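Local coordinates for FrnE protein (Deinococcus radiodurans, PDB 5CO3) that probably acts as a cytoplasmic disulfide oxidoreductase with a DsbA-like thioredoxin fold, consistent with thiol-disulfide exchange, at residues R177-E180 against A181-Q184; L111-Q114 against L115-Y118; Y74-S77 against P78-Q82; P63-M66 against R67-L70. All coordinates share one frame; numbering follows the deposited sequence.

Interaction 1. Residues R177-E180 against A181-Q184; sequences RYDE and AQAQ
The carbonyl oxygen of Asp179 is gripped twice: Ala183 N, one helical turn on, donates to Asp179 O at 3.1 Å, and the indole NE1 of Trp17 gives it a second hydrogen bond from outside the helix. The same i to i+4 ladder continues on both sides of this bond. Ala181 N reaches Arg177 O at 2.9 Å, and Gln184 N reaches Glu180 O at 3.0 Å with an N-H...O angle of 163°. The methyl group of Ala181 packs against the preceding turn, CB lying 3.4 Å from Arg177 O.

Beside this ladder, Arg177 and Glu180 form a salt bridge three residues apart, in the middle of helix 173-186. Glu180 turns its CG back beside its own backbone N (chi1 -62°) and then runs extended toward the start of the helix. NH1 of Arg177 donates to Glu180 OE1 at 2.9 Å, meeting the syn lone pair, and the oxygen lies almost in the guanidinium plane. NH1 is shared with Glu53 in a second salt bridge, and Phe110 makes a cation-pi contact with the arginine. Since the carboxylates of Glu180 and Glu53 come close together, the arginine charge probably offsets a repulsion that would otherwise favour protonation of one of them. The buried Asp179 carboxylate is held by His50 ND1 and Ser51 N, with a weak bond from His117 NE2. Helix 173-186 is thereby tied to strand 45-51 through Asp179, while Gln182 and Ala183 rest on Trp17 of strand 12-18 and Asp179 also meets helix 110-121 through His117.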
ATOM      1  N   ARG A 177       8.208  -0.202 -11.989  1.00 41.94           N
ATOM      2  CA  ARG A 177       7.517  -0.682 -13.180  1.00 41.77           C
ATOM      3  C   ARG A 177       7.299  -2.194 -13.123  1.00 43.63           C
ATOM      4  O   ARG A 177       6.281  -2.700 -13.602  1.00 46.00           O
ATOM      5  CB  ARG A 177       8.296  -0.305 -14.446  1.00 44.38           C
ATOM      6  CG  ARG A 177       8.322   1.189 -14.713  1.00 42.31           C
ATOM      7  CD  ARG A 177       6.939   1.723 -15.037  1.00 42.74           C
ATOM      8  NE  ARG A 177       6.995   3.140 -15.380  1.00 41.76           N
ATOM      9  CZ  ARG A 177       6.190   4.074 -14.880  1.00 42.29           C
ATOM     10  NH1 ARG A 177       5.242   3.753 -14.006  1.00 36.56           N
ATOM     11  NH2 ARG A 177       6.336   5.334 -15.261  1.00 41.55           N
ATOM     12  N   TYR A 178       8.246  -2.911 -12.524  1.00 44.34           N
ATOM     13  CA  TYR A 178       8.127  -4.360 -12.412  1.00 46.16           C
ATOM     14  C   TYR A 178       6.998  -4.721 -11.458  1.00 44.41           C
ATOM     15  O   TYR A 178       6.235  -5.654 -11.709  1.00 45.73           O
ATOM     16  CB  TYR A 178       9.447  -4.983 -11.951  1.00 47.27           C
ATOM     17  CG  TYR A 178      10.473  -5.094 -13.065  1.00 64.06           C
ATOM     18  CD1 TYR A 178      10.140  -4.774 -14.378  1.00 58.87           C
ATOM     19  CD2 TYR A 178      11.766  -5.531 -12.807  1.00 67.10           C
ATOM     20  CE1 TYR A 178      11.066  -4.880 -15.397  1.00 64.08           C
ATOM     21  CE2 TYR A 178      12.703  -5.640 -13.825  1.00 66.59           C
ATOM     22  CZ  TYR A 178      12.345  -5.310 -15.117  1.00 67.61           C
ATOM     23  OH  TYR A 178      13.268  -5.410 -16.134  1.00 71.83           O
ATOM     24  N   ASP A 179       6.897  -3.966 -10.369  1.00 41.57           N
ATOM     25  CA  ASP A 179       5.790  -4.098  -9.419  1.00 39.62           C
ATOM     26  C   ASP A 179       4.434  -3.949 -10.093  1.00 44.17           C
ATOM     27  O   ASP A 179       3.512  -4.729  -9.860  1.00 39.86           O
ATOM     28  CB  ASP A 179       5.910  -3.050  -8.315  1.00 40.58           C
ATOM     29  CG  ASP A 179       6.542  -3.589  -7.062  1.00 40.69           C
ATOM     30  OD1 ASP A 179       6.647  -4.829  -6.931  1.00 43.34           O
ATOM     31  OD2 ASP A 179       6.913  -2.768  -6.195  1.00 37.53           O
ATOM     32  N   GLU A 180       4.320  -2.925 -10.926  1.00 39.32           N
ATOM     33  CA  GLU A 180       3.069  -2.625 -11.599  1.00 39.25           C
ATOM     34  C   GLU A 180       2.726  -3.667 -12.656  1.00 42.34           C
ATOM     35  O   GLU A 180       1.561  -4.032 -12.832  1.00 44.74           O
ATOM     36  CB  GLU A 180       3.147  -1.228 -12.213  1.00 38.27           C
ATOM     37  CG  GLU A 180       3.340  -0.160 -11.150  1.00 36.22           C
ATOM     38  CD  GLU A 180       3.719   1.203 -11.697  1.00 39.90           C
ATOM     39  OE1 GLU A 180       4.147   1.309 -12.862  1.00 42.34           O
ATOM     40  OE2 GLU A 180       3.594   2.175 -10.941  1.00 34.85           O
ATOM     41  N   ALA A 181       3.748  -4.133 -13.368  1.00 46.52           N
ATOM     42  CA  ALA A 181       3.575  -5.207 -14.331  1.00 53.09           C
ATOM     43  C   ALA A 181       3.076  -6.465 -13.627  1.00 53.55           C
ATOM     44  O   ALA A 181       2.181  -7.151 -14.117  1.00 50.17           O
ATOM     45  CB  ALA A 181       4.879  -5.474 -15.064  1.00 50.65           C
ATOM     46  N   GLN A 182       3.640  -6.753 -12.461  1.00 47.27           N
ATOM     47  CA  GLN A 182       3.245  -7.944 -11.725  1.00 53.87           C
ATOM     48  C   GLN A 182       1.773  -7.867 -11.317  1.00 47.11           C
ATOM     49  O   GLN A 182       1.045  -8.862 -11.415  1.00 48.52           O
ATOM     50  CB  GLN A 182       4.132  -8.145 -10.498  1.00 46.52           C
ATOM     51  CG  GLN A 182       3.929  -9.500  -9.843  1.00 63.67           C
ATOM     52  CD  GLN A 182       4.856  -9.741  -8.670  1.00 59.73           C
ATOM     53  OE1 GLN A 182       5.567  -8.836  -8.228  1.00 56.61           O
ATOM     54  NE2 GLN A 182       4.858 -10.970  -8.162  1.00 60.48           N
ATOM     55  N   ALA A 183       1.329  -6.687 -10.886  1.00 43.54           N
ATOM     56  CA  ALA A 183      -0.081  -6.480 -10.549  1.00 46.44           C
ATOM     57  C   ALA A 183      -0.952  -6.733 -11.775  1.00 49.12           C
ATOM     58  O   ALA A 183      -1.965  -7.434 -11.701  1.00 48.31           O
ATOM     59  CB  ALA A 183      -0.313  -5.069 -10.013  1.00 40.72           C
ATOM     60  N   GLN A 184      -0.537  -6.171 -12.904  1.00 46.64           N
ATOM     61  CA  GLN A 184      -1.256  -6.347 -14.153  1.00 49.83           C
ATOM     62  C   GLN A 184      -1.351  -7.826 -14.516  1.00 51.53           C
ATOM     63  O   GLN A 184      -2.428  -8.319 -14.862  1.00 53.41           O
ATOM     64  CB  GLN A 184      -0.577  -5.559 -15.275  1.00 55.60           C
ATOM     65  CG  GLN A 184      -1.473  -5.283 -16.466  1.00 65.27           C
ATOM     66  CD  GLN A 184      -1.049  -4.045 -17.229  1.00 77.84           C
ATOM     67  OE1 GLN A 184      -0.010  -3.449 -16.939  1.00 83.05           O
ATOM     68  NE2 GLN A 184      -1.857  -3.644 -18.206  1.00 82.24           N
TER

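Interaction 2. Residues L111-Q114 against L115-Y118; sequences LAHQ and LIHY
His113 O receives His117 from two directions at once. The backbone N of His117 donates to it at 3.1 Å with an N-H...O angle of 165°, and the imidazole adds its C-H edge, His117 CD2 lying 3.1 Å from His113 O and in line with the ring plane. The ring reaches back over the preceding turn because CG stands beside the backbone N of His117 (chi1 -81°). One residue earlier, Ala112 O accepts from Ile116 N, while Ile116 CG1 runs alongside it at 3.5 Å. Leu115, the residue before Ile116, brings its CB to 3.4 Å from Ala112 O. The turn is completed by Tyr118 N, which donates to Gln114 O at 2.9 Å.

Farther out, Ser51 OG holds His117 NE2, and Asp19 OD1 holds His113 NE2, so both imidazoles have fixed polar ends; a glycerol, probably from the crystallisation liquor, is hydrogen-bonded to His113 ND1. Ala112, Leu115 and Ile116 face helix 125-137, Tyr118 lies on helix 160-169, and Gln114 and His117 meet helix 173-186. Such a buried helix, lying in the chain between thioredoxin strands 45-51 and 193-196 with His113 near the CxxC pair, is consistent with the helical insertion of DsbA-like proteins.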
ATOM      1  N   LEU A 111       7.669   8.817  -8.604  1.00 29.27           N
ATOM      2  CA  LEU A 111       8.861   9.121  -7.817  1.00 25.72           C
ATOM      3  C   LEU A 111       8.661   8.751  -6.349  1.00 27.55           C
ATOM      4  O   LEU A 111       9.585   8.261  -5.701  1.00 27.81           O
ATOM      5  CB  LEU A 111       9.231  10.604  -7.936  1.00 27.80           C
ATOM      6  CG  LEU A 111       9.924  11.053  -9.219  1.00 33.52           C
ATOM      7  CD1 LEU A 111       9.951  12.575  -9.308  1.00 28.40           C
ATOM      8  CD2 LEU A 111      11.335  10.465  -9.285  1.00 33.93           C
ATOM      9  N   ALA A 112       7.459   8.993  -5.830  1.00 26.11           N
ATOM     10  CA  ALA A 112       7.113   8.603  -4.473  1.00 23.00           C
ATOM     11  C   ALA A 112       7.237   7.095  -4.309  1.00 26.47           C
ATOM     12  O   ALA A 112       7.772   6.624  -3.310  1.00 25.26           O
ATOM     13  CB  ALA A 112       5.711   9.064  -4.151  1.00 24.14           C
ATOM     14  N   HIS A 113       6.761   6.333  -5.291  1.00 25.60           N
ATOM     15  CA  HIS A 113       6.894   4.879  -5.224  1.00 28.66           C
ATOM     16  C   HIS A 113       8.358   4.468  -5.249  1.00 27.35           C
ATOM     17  O   HIS A 113       8.748   3.505  -4.587  1.00 32.28           O
ATOM     18  CB  HIS A 113       6.121   4.204  -6.360  1.00 29.41           C
ATOM     19  CG  HIS A 113       4.645   4.134  -6.109  1.00 24.54           C
ATOM     20  ND1 HIS A 113       4.092   3.295  -5.162  1.00 25.95           N
ATOM     21  CD2 HIS A 113       3.610   4.795  -6.677  1.00 25.98           C
ATOM     22  CE1 HIS A 113       2.781   3.452  -5.156  1.00 30.88           C
ATOM     23  NE2 HIS A 113       2.462   4.353  -6.070  1.00 26.42           N
ATOM     24  N   GLN A 114       9.174   5.205  -6.005  1.00 26.72           N
ATOM     25  CA  GLN A 114      10.609   4.946  -6.020  1.00 29.25           C
ATOM     26  C   GLN A 114      11.230   5.154  -4.637  1.00 30.45           C
ATOM     27  O   GLN A 114      12.095   4.380  -4.208  1.00 31.34           O
ATOM     28  CB  GLN A 114      11.314   5.844  -7.043  1.00 28.17           C
ATOM     29  CG  GLN A 114      11.161   5.360  -8.477  1.00 33.10           C
ATOM     30  CD  GLN A 114      11.825   6.294  -9.492  1.00 35.55           C
ATOM     31  OE1 GLN A 114      13.026   6.554  -9.415  1.00 38.13           O
ATOM     32  NE2 GLN A 114      11.039   6.812 -10.433  1.00 35.64           N
ATOM     33  N   LEU A 115      10.789   6.204  -3.949  1.00 28.78           N
ATOM     34  CA  LEU A 115      11.292   6.501  -2.610  1.00 29.48           C
ATOM     35  C   LEU A 115      10.957   5.367  -1.642  1.00 27.55           C
ATOM     36  O   LEU A 115      11.757   5.008  -0.774  1.00 27.05           O
ATOM     37  CB  LEU A 115      10.714   7.817  -2.098  1.00 26.53           C
ATOM     38  CG  LEU A 115      11.171   8.213  -0.692  1.00 28.09           C
ATOM     39  CD1 LEU A 115      12.689   8.200  -0.588  1.00 30.96           C
ATOM     40  CD2 LEU A 115      10.607   9.580  -0.307  1.00 25.75           C
ATOM     41  N   ILE A 116       9.776   4.790  -1.799  1.00 28.87           N
ATOM     42  CA  ILE A 116       9.417   3.685  -0.923  1.00 25.74           C
ATOM     43  C   ILE A 116      10.347   2.489  -1.172  1.00 29.77           C
ATOM     44  O   ILE A 116      10.815   1.839  -0.232  1.00 29.72           O
ATOM     45  CB  ILE A 116       7.962   3.278  -1.106  1.00 22.78           C
ATOM     46  CG1 ILE A 116       7.051   4.406  -0.638  1.00 27.21           C
ATOM     47  CG2 ILE A 116       7.665   2.081  -0.207  1.00 23.77           C
ATOM     48  CD1 ILE A 116       5.599   4.282  -1.074  1.00 26.49           C
ATOM     49  N   HIS A 117      10.639   2.215  -2.439  1.00 31.36           N
ATOM     50  CA  HIS A 117      11.618   1.189  -2.781  1.00 35.38           C
ATOM     51  C   HIS A 117      12.987   1.462  -2.154  1.00 36.05           C
ATOM     52  O   HIS A 117      13.606   0.547  -1.602  1.00 34.81           O
ATOM     53  CB  HIS A 117      11.737   1.063  -4.293  1.00 34.78           C
ATOM     54  CG  HIS A 117      10.659   0.230  -4.908  1.00 37.75           C
ATOM     55  ND1 HIS A 117      10.861  -1.075  -5.302  1.00 36.40           N
ATOM     56  CD2 HIS A 117       9.364   0.511  -5.182  1.00 37.66           C
ATOM     57  CE1 HIS A 117       9.739  -1.559  -5.803  1.00 42.07           C
ATOM     58  NE2 HIS A 117       8.813  -0.619  -5.739  1.00 40.95           N
ATOM     59  N   TYR A 118      13.447   2.713  -2.209  1.00 32.56           N
ATOM     60  CA  TYR A 118      14.712   3.085  -1.568  1.00 35.53           C
ATOM     61  C   TYR A 118      14.649   2.809  -0.062  1.00 37.46           C
ATOM     62  O   TYR A 118      15.553   2.191   0.514  1.00 38.97           O
ATOM     63  CB  TYR A 118      15.059   4.570  -1.815  1.00 31.69           C
ATOM     64  CG  TYR A 118      16.260   5.004  -0.998  1.00 34.59           C
ATOM     65  CD1 TYR A 118      17.554   4.727  -1.422  1.00 40.57           C
ATOM     66  CD2 TYR A 118      16.095   5.656   0.220  1.00 32.30           C
ATOM     67  CE1 TYR A 118      18.656   5.096  -0.659  1.00 41.59           C
ATOM     68  CE2 TYR A 118      17.186   6.033   0.988  1.00 33.60           C
ATOM     69  CZ  TYR A 118      18.463   5.751   0.545  1.00 40.27           C
ATOM     70  OH  TYR A 118      19.557   6.117   1.305  1.00 42.56           O
TER

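Interaction 3. Residues Y74-S77 against P78-Q82; sequences YSIS and PAQAQ
Ser77 caps the start of helix 78-93: in the conformer described here, one of two modelled, its hydroxyl OG accepts from Gln80 N at 3.0 Å. A first torsion of 70° places OG between the backbone N and the carbonyl carbon, from where it can bend over the first turn. The backbone of Ser77 adds a straighter bond, since Ala81 N donates to Ser77 O at 2.9 Å with an N-H...O angle of 169°, almost along the C=O axis; a weak bond from Gln80 N reaches the same oxygen. Pro78, in the first helical position, has no N-H to offer and costs the cap nothing.

Water extends the polar network. One molecule lies 2.6 Å from Ser77 OG and donates to Gln80 OE1 at 2.9 Å, the glutamine chain being bent at its second torsion (133°).

Apolar contacts flank the cap. Ile76, just before the N-cap, and Ala81, four residues after it, occupy the positions of a hydrophobic staple, with Ile76 CD1 3.9 Å from Ala81 CB. The isoleucine's methyl tip also lies alongside the glutamine, CD1 meeting Gln80 CG at 3.7 Å. Replacing Ile76 with a serine would probably leave Ala81 CB and the aliphatic part of Gln80 without their apolar cover and weaken the staple.

The chain turns between two successive helices here, Ser75 leaving helix 66-74 with positive phi. Leu70 of that helix packs against both Ile76 and Ala81, and Arg67 lies against Pro78 and Gln82.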
ATOM      1  N   TYR A  74     -14.976   9.718 -13.052  1.00 64.08           N
ATOM      2  CA  TYR A  74     -16.133   8.831 -12.954  1.00 68.29           C
ATOM      3  C   TYR A  74     -17.385   9.405 -13.600  1.00 65.16           C
ATOM      4  O   TYR A  74     -18.472   8.854 -13.443  1.00 62.06           O
ATOM      5  CB  TYR A  74     -16.410   8.498 -11.486  1.00 72.43           C
ATOM      6  CG  TYR A  74     -15.255   7.790 -10.821  1.00 77.40           C
ATOM      7  CD1 TYR A  74     -14.437   6.936 -11.546  1.00 79.02           C
ATOM      8  CD2 TYR A  74     -14.972   7.985  -9.477  1.00 79.74           C
ATOM      9  CE1 TYR A  74     -13.375   6.289 -10.952  1.00 79.06           C
ATOM     10  CE2 TYR A  74     -13.908   7.342  -8.872  1.00 79.46           C
ATOM     11  CZ  TYR A  74     -13.112   6.496  -9.617  1.00 77.96           C
ATOM     12  OH  TYR A  74     -12.048   5.851  -9.027  1.00 75.05           O
ATOM     13  N   SER A  75     -17.221  10.510 -14.325  1.00 54.83           N
ATOM     14  CA  SER A  75     -18.309  11.114 -15.083  1.00 63.26           C
ATOM     15  C   SER A  75     -19.535  11.411 -14.226  1.00 60.65           C
ATOM     16  O   SER A  75     -20.670  11.233 -14.668  1.00 67.98           O
ATOM     17  CB  SER A  75     -18.702  10.207 -16.251  1.00 70.59           C
ATOM     18  OG  SER A  75     -17.564   9.854 -17.016  1.00 76.09           O
ATOM     19  N   ILE A  76     -19.303  11.862 -12.998  1.00 49.64           N
ATOM     20  CA  ILE A  76     -20.404  12.176 -12.098  1.00 48.56           C
ATOM     21  C   ILE A  76     -20.439  13.669 -11.812  1.00 49.59           C
ATOM     22  O   ILE A  76     -19.502  14.391 -12.156  1.00 51.02           O
ATOM     23  CB  ILE A  76     -20.292  11.395 -10.774  1.00 49.67           C
ATOM     24  CG1 ILE A  76     -18.962  11.715 -10.086  1.00 50.24           C
ATOM     25  CG2 ILE A  76     -20.438   9.895 -11.026  1.00 50.60           C
ATOM     26  CD1 ILE A  76     -18.713  10.933  -8.810  1.00 53.13           C
ATOM     27  N   SER A  77     -21.520  14.133 -11.194  1.00 54.35           N
ATOM     28  CA  SER A  77     -21.637  15.538 -10.827  0.59 53.43           C
ATOM     29  C   SER A  77     -20.605  15.899  -9.767  1.00 54.35           C
ATOM     30  O   SER A  77     -20.178  15.041  -8.985  1.00 48.58           O
ATOM     31  CB  SER A  77     -23.040  15.844 -10.306  0.59 56.04           C
ATOM     32  OG  SER A  77     -23.250  15.231  -9.047  0.59 44.41           O
ATOM     33  N   PRO A  78     -20.188  17.168  -9.736  1.00 53.05           N
ATOM     34  CA  PRO A  78     -19.299  17.590  -8.653  1.00 53.35           C
ATOM     35  C   PRO A  78     -19.928  17.382  -7.267  1.00 47.61           C
ATOM     36  O   PRO A  78     -19.200  17.189  -6.297  1.00 45.88           O
ATOM     37  CB  PRO A  78     -19.076  19.070  -8.956  1.00 55.61           C
ATOM     38  CG  PRO A  78     -19.161  19.140 -10.468  1.00 54.01           C
ATOM     39  CD  PRO A  78     -20.217  18.138 -10.851  1.00 50.11           C
ATOM     40  N   ALA A  79     -21.256  17.404  -7.181  1.00 48.86           N
ATOM     41  CA  ALA A  79     -21.932  17.173  -5.906  1.00 54.68           C
ATOM     42  C   ALA A  79     -21.782  15.717  -5.479  1.00 53.88           C
ATOM     43  O   ALA A  79     -21.616  15.419  -4.292  1.00 50.73           O
ATOM     44  CB  ALA A  79     -23.403  17.547  -6.001  1.00 60.49           C
ATOM     45  N   GLN A  80     -21.839  14.811  -6.452  1.00 50.08           N
ATOM     46  CA  GLN A  80     -21.699  13.388  -6.160  1.00 50.80           C
ATOM     47  C   GLN A  80     -20.255  13.054  -5.812  1.00 46.71           C
ATOM     48  O   GLN A  80     -19.983  12.284  -4.888  1.00 44.81           O
ATOM     49  CB  GLN A  80     -22.179  12.536  -7.341  1.00 63.43           C
ATOM     50  CG  GLN A  80     -22.032  11.036  -7.108  1.00 69.03           C
ATOM     51  CD  GLN A  80     -23.279  10.240  -7.467  1.00 72.30           C
ATOM     52  OE1 GLN A  80     -24.317  10.799  -7.834  1.00 78.64           O
ATOM     53  NE2 GLN A  80     -23.178   8.922  -7.359  1.00 64.05           N
ATOM     54  N   ALA A  81     -19.326  13.645  -6.551  1.00 44.77           N
ATOM     55  CA  ALA A  81     -17.911  13.454  -6.270  1.00 36.33           C
ATOM     56  C   ALA A  81     -17.579  13.932  -4.861  1.00 35.82           C
ATOM     57  O   ALA A  81     -16.790  13.305  -4.150  1.00 34.45           O
ATOM     58  CB  ALA A  81     -17.064  14.185  -7.297  1.00 38.16           C
ATOM     59  N   GLN A  82     -18.192  15.042  -4.461  1.00 34.43           N
ATOM     60  CA  GLN A  82     -17.987  15.571  -3.116  1.00 35.85           C
ATOM     61  C   GLN A  82     -18.541  14.606  -2.072  1.00 38.00           C
ATOM     62  O   GLN A  82     -17.964  14.435  -0.997  1.00 33.30           O
ATOM     63  CB  GLN A  82     -18.647  16.941  -2.960  1.00 37.80           C
ATOM     64  CG  GLN A  82     -18.379  17.569  -1.607  1.00 37.23           C
ATOM     65  CD  GLN A  82     -16.917  17.873  -1.403  1.00 39.48           C
ATOM     66  OE1 GLN A  82     -16.272  18.487  -2.259  1.00 37.56           O
ATOM     67  NE2 GLN A  82     -16.377  17.448  -0.266  1.00 33.38           N
TER
HETATM   68  O   HOH W   1     -24.662  13.101  -9.580  1.00 49.68           O

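Interaction 4. Residues P63-M66 against R67-L70; sequences PIAM and RDGL
From the N-cap position, Ala65 O accepts the first i to i+4 bond of helix 66-74, from Gly69 N at 3.0 Å with an N-H...O angle of 158°. Asp68 N adds a weak bond to the same oxygen. In the next step Leu70 N donates to Met66 O at 2.9 Å, and Leu70 CB leans on that oxygen as well.

A water joins the polar groups at the helix start: Ala65 N donates to it at 2.9 Å, and it donates in turn to Asp68 OD2 at 2.8 Å. Asp68 thus answers the N-cap amide through water, where a capping box would bond to it directly. Its other oxygen, OD1, forms a salt bridge with Arg67 NE at 3.1 Å, the hydrogen bond within it being weak; the arginine bends at its third torsion (36°) to bring NE round.

Apolar packing is lighter. Ile64 CD1 lies 3.8 Å from Gly69 CA, resting on bare backbone, whereas Met66 stretches away, fully extended, to Phe101, Val104 and Leu85.

With both oxygens engaged beside the positive end of the helix, the Asp68 carboxylate is likely to be stabilised as an anion.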
ATOM      1  N   PRO A  63      -3.264  20.690 -11.563  1.00 39.69           N
ATOM      2  CA  PRO A  63      -3.624  21.791 -10.653  1.00 41.05           C
ATOM      3  C   PRO A  63      -5.052  21.768 -10.103  1.00 41.54           C
ATOM      4  O   PRO A  63      -5.364  22.565  -9.220  1.00 41.56           O
ATOM      5  CB  PRO A  63      -3.431  23.036 -11.528  1.00 42.56           C
ATOM      6  CG  PRO A  63      -3.698  22.551 -12.923  1.00 41.99           C
ATOM      7  CD  PRO A  63      -3.126  21.145 -12.958  1.00 36.01           C
ATOM      8  N   ILE A  64      -5.910  20.888 -10.604  1.00 39.85           N
ATOM      9  CA  ILE A  64      -7.326  20.986 -10.259  1.00 37.82           C
ATOM     10  C   ILE A  64      -7.638  20.374  -8.895  1.00 31.20           C
ATOM     11  O   ILE A  64      -6.854  19.591  -8.349  1.00 29.94           O
ATOM     12  CB  ILE A  64      -8.210  20.330 -11.346  1.00 33.26           C
ATOM     13  CG1 ILE A  64      -8.020  18.808 -11.374  1.00 36.56           C
ATOM     14  CG2 ILE A  64      -7.897  20.931 -12.720  1.00 35.42           C
ATOM     15  CD1 ILE A  64      -8.742  18.152 -12.550  1.00 37.35           C
ATOM     16  N   ALA A  65      -8.784  20.760  -8.337  1.00 31.24           N
ATOM     17  CA  ALA A  65      -9.212  20.237  -7.044  1.00 29.47           C
ATOM     18  C   ALA A  65      -9.482  18.747  -7.166  1.00 29.50           C
ATOM     19  O   ALA A  65      -9.970  18.289  -8.198  1.00 30.76           O
ATOM     20  CB  ALA A  65     -10.450  20.964  -6.569  1.00 34.56           C
ATOM     21  N   MET A  66      -9.162  17.993  -6.113  1.00 26.56           N
ATOM     22  CA  MET A  66      -9.439  16.559  -6.080  1.00 28.30           C
ATOM     23  C   MET A  66     -10.892  16.244  -6.459  1.00 28.33           C
ATOM     24  O   MET A  66     -11.145  15.313  -7.241  1.00 29.60           O
ATOM     25  CB  MET A  66      -9.134  15.986  -4.705  1.00 27.33           C
ATOM     26  CG  MET A  66      -9.384  14.506  -4.644  1.00 25.44           C
ATOM     27  SD  MET A  66      -8.882  13.851  -3.089  1.00 30.68           S
ATOM     28  CE  MET A  66      -9.194  12.095  -3.371  1.00 28.63           C
ATOM     29  N   ARG A  67     -11.830  17.019  -5.915  1.00 28.36           N
ATOM     30  CA  ARG A  67     -13.243  16.804  -6.239  0.99 29.92           C
ATOM     31  C   ARG A  67     -13.495  16.836  -7.739  1.00 32.53           C
ATOM     32  O   ARG A  67     -14.222  16.001  -8.274  1.00 36.86           O
ATOM     33  CB  ARG A  67     -14.152  17.838  -5.584  0.92 32.70           C
ATOM     34  CG  ARG A  67     -15.633  17.626  -5.937  0.90 33.96           C
ATOM     35  CD  ARG A  67     -16.401  18.916  -5.938  1.00 40.27           C
ATOM     36  NE  ARG A  67     -15.560  19.996  -6.433  0.71 49.63           N
ATOM     37  CZ  ARG A  67     -15.703  21.271  -6.098  0.60 53.31           C
ATOM     38  NH1 ARG A  67     -16.677  21.635  -5.276  0.63 57.01           N
ATOM     39  NH2 ARG A  67     -14.872  22.183  -6.584  0.66 51.54           N
ATOM     40  N   ASP A  68     -12.891  17.804  -8.423  1.00 33.31           N
ATOM     41  CA  ASP A  68     -13.100  17.938  -9.857  1.00 37.45           C
ATOM     42  C   ASP A  68     -12.411  16.838 -10.653  1.00 35.12           C
ATOM     43  O   ASP A  68     -12.925  16.411 -11.686  1.00 38.35           O
ATOM     44  CB  ASP A  68     -12.625  19.310 -10.333  1.00 34.70           C
ATOM     45  CG  ASP A  68     -13.479  20.429  -9.787  1.00 37.57           C
ATOM     46  OD1 ASP A  68     -14.615  20.135  -9.362  1.00 40.18           O
ATOM     47  OD2 ASP A  68     -13.035  21.590  -9.793  1.00 42.85           O
ATOM     48  N   GLY A  69     -11.253  16.386 -10.186  1.00 33.54           N
ATOM     49  CA  GLY A  69     -10.557  15.292 -10.833  1.00 37.33           C
ATOM     50  C   GLY A  69     -11.342  14.001 -10.710  1.00 40.11           C
ATOM     51  O   GLY A  69     -11.422  13.208 -11.649  1.00 42.36           O
ATOM     52  N   LEU A  70     -11.932  13.797  -9.540  1.00 37.34           N
ATOM     53  CA  LEU A  70     -12.785  12.646  -9.301  1.00 38.56           C
ATOM     54  C   LEU A  70     -14.036  12.713 -10.184  1.00 42.66           C
ATOM     55  O   LEU A  70     -14.455  11.706 -10.754  1.00 46.25           O
ATOM     56  CB  LEU A  70     -13.162  12.586  -7.824  1.00 42.37           C
ATOM     57  CG  LEU A  70     -13.475  11.228  -7.199  1.00 51.75           C
ATOM     58  CD1 LEU A  70     -13.232  11.333  -5.716  1.00 51.65           C
ATOM     59  CD2 LEU A  70     -14.908  10.828  -7.475  1.00 59.30           C
TER
HETATM   60  O   HOH W   2     -10.455  22.616  -9.859  1.00 30.18           O

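Interaction 2 is buried and interaction 1 partly so; they lie on helices 110-121 and 173-186 and touch where these helices meet, through the weak bond between His117 and Asp179. Both carry polar side chains tied to the thioredoxin strands or the loops beside them. Interactions 3 and 4 are surface contacts whose centres are about 10 Å apart, at the starts of two successive helices that pack on each other, Ala81 CB lying 4.0 Å from Leu70 CD2. The chemistry follows this placement: mid-helix ladders and side-chain bonds to distant residues inside, water-bridged helix starts outside, one capped by a hydroxyl and the other lacking one.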